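Local coordinates for dimeric protein of unknown function and ferredoxin-like fold (Bacteroides fragilis, PDB 3FMB) that is of unknown function but forms a dimer of ferredoxin-like subunits and belongs to the stress-responsive A/B barrel domain family, at residues A[47-52]-A[98-103]. Sequence-based numbering, arbitrary orientation.
Sequences EAIEAL and VAAGKI
Ala48 puts its CB against two residues of segment 98-103, the methyl of Ala100 and CD1 of Ile103. The contact lies within the helical layer of a ferredoxin-like alpha+beta fold, where the C-terminal parts of helix 35-50 and helix 95-102 pack side by side, running in roughly opposite directions. Small residues let the backbones come close, with Ala48 CA and Ala100 CA 5.3 Å apart. Their methyls point at each other and meet directly, Ala48 CB to Ala100 CB at 3.8 Å. Ile49 approaches the same alanine from the next position along its helix. Its CB does not face the other helix, but CG1 sits beside the backbone N and a second bend (chi2 -66°) swings CD1 across, to 3.6 Å from Ala100 CB. The methyl of Ala100 is thus gripped by two carbons of helix 35-50: Ala48 CB, set directly on the backbone, and Ile49 CD1, at the end of a longer branch. Ile49 also packs on Ile62 and Val64 of strand 61-66 and on Tyr91 and His97, so it links the helix pair to the sheet and to helix 85-93. Leu52 packs on Tyr91, Glu96 and His97, extending the packing toward helices 85-93 and 95-102. Glu50 reaches strand 61-66, where OE2 accepts a hydrogen bond from Val64 N and forms a salt bridge with Lys46 NZ. No hydrogen bond spans the two segments; the contact is entirely apolar. Ile103 completes it, its CG1-CD1 arm stretched out (chi2 166°) to bring CD1 against Ala48. There the packing is tightest, Ile103 CD1 standing 3.5 Å from Ala48 CB.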
loop_
_atom_site.group_PDB
_atom_site.type_symbol
_atom_site.label_atom_id
_atom_site.label_comp_id
_atom_site.label_asym_id
_atom_site.label_seq_id
_atom_site.Cartn_x
_atom_site.Cartn_y
_atom_site.Cartn_z
ATOM N N GLU A 47 -2.141 6.281 15.954
ATOM C CA GLU A 47 -3.206 6.606 16.907
ATOM C C GLU A 47 -4.196 7.625 16.346
ATOM O O GLU A 47 -5.402 7.475 16.531
ATOM C CB GLU A 47 -2.612 7.148 18.212
ATOM C CG GLU A 47 -3.620 7.349 19.337
ATOM C CD GLU A 47 -3.046 8.150 20.504
ATOM O OE1 GLU A 47 -3.092 7.648 21.645
ATOM O OE2 GLU A 47 -2.547 9.285 20.279
ATOM N N ALA A 48 -3.677 8.658 15.682
ATOM C CA ALA A 48 -4.503 9.757 15.159
ATOM C C ALA A 48 -5.393 9.281 14.010
ATOM O O ALA A 48 -6.581 9.621 13.969
ATOM C CB ALA A 48 -3.614 10.947 14.718
ATOM N N ILE A 49 -4.820 8.499 13.093
ATOM C CA ILE A 49 -5.592 7.939 11.974
ATOM C C ILE A 49 -6.674 6.985 12.448
ATOM O O ILE A 49 -7.828 7.033 11.988
ATOM C CB ILE A 49 -4.690 7.240 10.939
ATOM C CG1 ILE A 49 -3.781 8.278 10.237
ATOM C CG2 ILE A 49 -5.557 6.456 9.916
ATOM C CD1 ILE A 49 -4.510 9.363 9.321
ATOM N N GLU A 50 -6.325 6.131 13.400
ATOM C CA GLU A 50 -7.237 5.114 13.863
ATOM C C GLU A 50 -8.412 5.689 14.701
ATOM O O GLU A 50 -9.437 5.045 14.806
ATOM C CB GLU A 50 -6.445 3.969 14.525
ATOM C CG GLU A 50 -5.627 3.220 13.428
ATOM C CD GLU A 50 -4.860 1.978 13.892
ATOM O OE1 GLU A 50 -4.692 1.816 15.109
ATOM O OE2 GLU A 50 -4.436 1.154 13.027
ATOM N N ALA A 51 -8.282 6.926 15.189
ATOM C CA ALA A 51 -9.356 7.650 15.872
ATOM C C ALA A 51 -10.344 8.343 14.918
ATOM O O ALA A 51 -11.385 8.836 15.357
ATOM C CB ALA A 51 -8.789 8.676 16.843
ATOM N N LEU A 52 -10.050 8.366 13.627
ATOM C CA LEU A 52 -10.857 9.132 12.674
ATOM C C LEU A 52 -12.234 8.565 12.355
ATOM O O LEU A 52 -13.151 9.335 12.113
ATOM C CB LEU A 52 -10.078 9.331 11.365
ATOM C CG LEU A 52 -8.808 10.197 11.394
ATOM C CD1 LEU A 52 -8.169 10.208 9.996
ATOM C CD2 LEU A 52 -9.144 11.608 11.893
ATOM N N VAL A 98 -6.482 16.166 8.289
ATOM C CA VAL A 98 -5.365 17.085 8.058
ATOM C C VAL A 98 -4.469 17.167 9.289
ATOM O O VAL A 98 -3.224 17.118 9.161
ATOM C CB VAL A 98 -5.862 18.485 7.635
ATOM C CG1 VAL A 98 -4.722 19.517 7.637
ATOM C CG2 VAL A 98 -6.540 18.440 6.227
ATOM N N ALA A 99 -5.071 17.283 10.481
ATOM C CA ALA A 99 -4.277 17.291 11.732
ATOM C C ALA A 99 -3.443 16.014 11.878
ATOM O O ALA A 99 -2.265 16.082 12.271
ATOM C CB ALA A 99 -5.166 17.484 12.954
ATOM N N ALA A 100 -4.043 14.854 11.589
ATOM C CA ALA A 100 -3.330 13.564 11.656
ATOM C C ALA A 100 -2.128 13.576 10.701
ATOM O O ALA A 100 -1.000 13.194 11.069
ATOM C CB ALA A 100 -4.271 12.406 11.312
ATOM N N GLY A 101 -2.371 14.034 9.480
ATOM C CA GLY A 101 -1.337 14.130 8.446
ATOM C C GLY A 101 -0.181 15.046 8.841
ATOM O O GLY A 101 0.986 14.746 8.545
ATOM N N LYS A 102 -0.503 16.135 9.534
ATOM C CA LYS A 102 0.528 17.088 9.971
ATOM C C LYS A 102 1.526 16.475 10.929
ATOM O O LYS A 102 2.672 16.950 11.029
ATOM C CB LYS A 102 -0.083 18.358 10.597
ATOM C CG LYS A 102 -0.485 19.340 9.560
ATOM C CD LYS A 102 -1.008 20.642 10.143
ATOM C CE LYS A 102 -1.752 21.469 9.046
ATOM N NZ LYS A 102 -2.668 22.512 9.617
ATOM N N ILE A 103 1.116 15.421 11.629
ATOM C CA ILE A 103 2.035 14.686 12.533
ATOM C C ILE A 103 3.330 14.264 11.772
ATOM O O ILE A 103 4.427 14.263 12.342
ATOM C CB ILE A 103 1.329 13.498 13.200
ATOM C CG1 ILE A 103 0.244 13.975 14.184
ATOM C CG2 ILE A 103 2.322 12.562 13.986
ATOM C CD1 ILE A 103 -0.693 12.860 14.590
#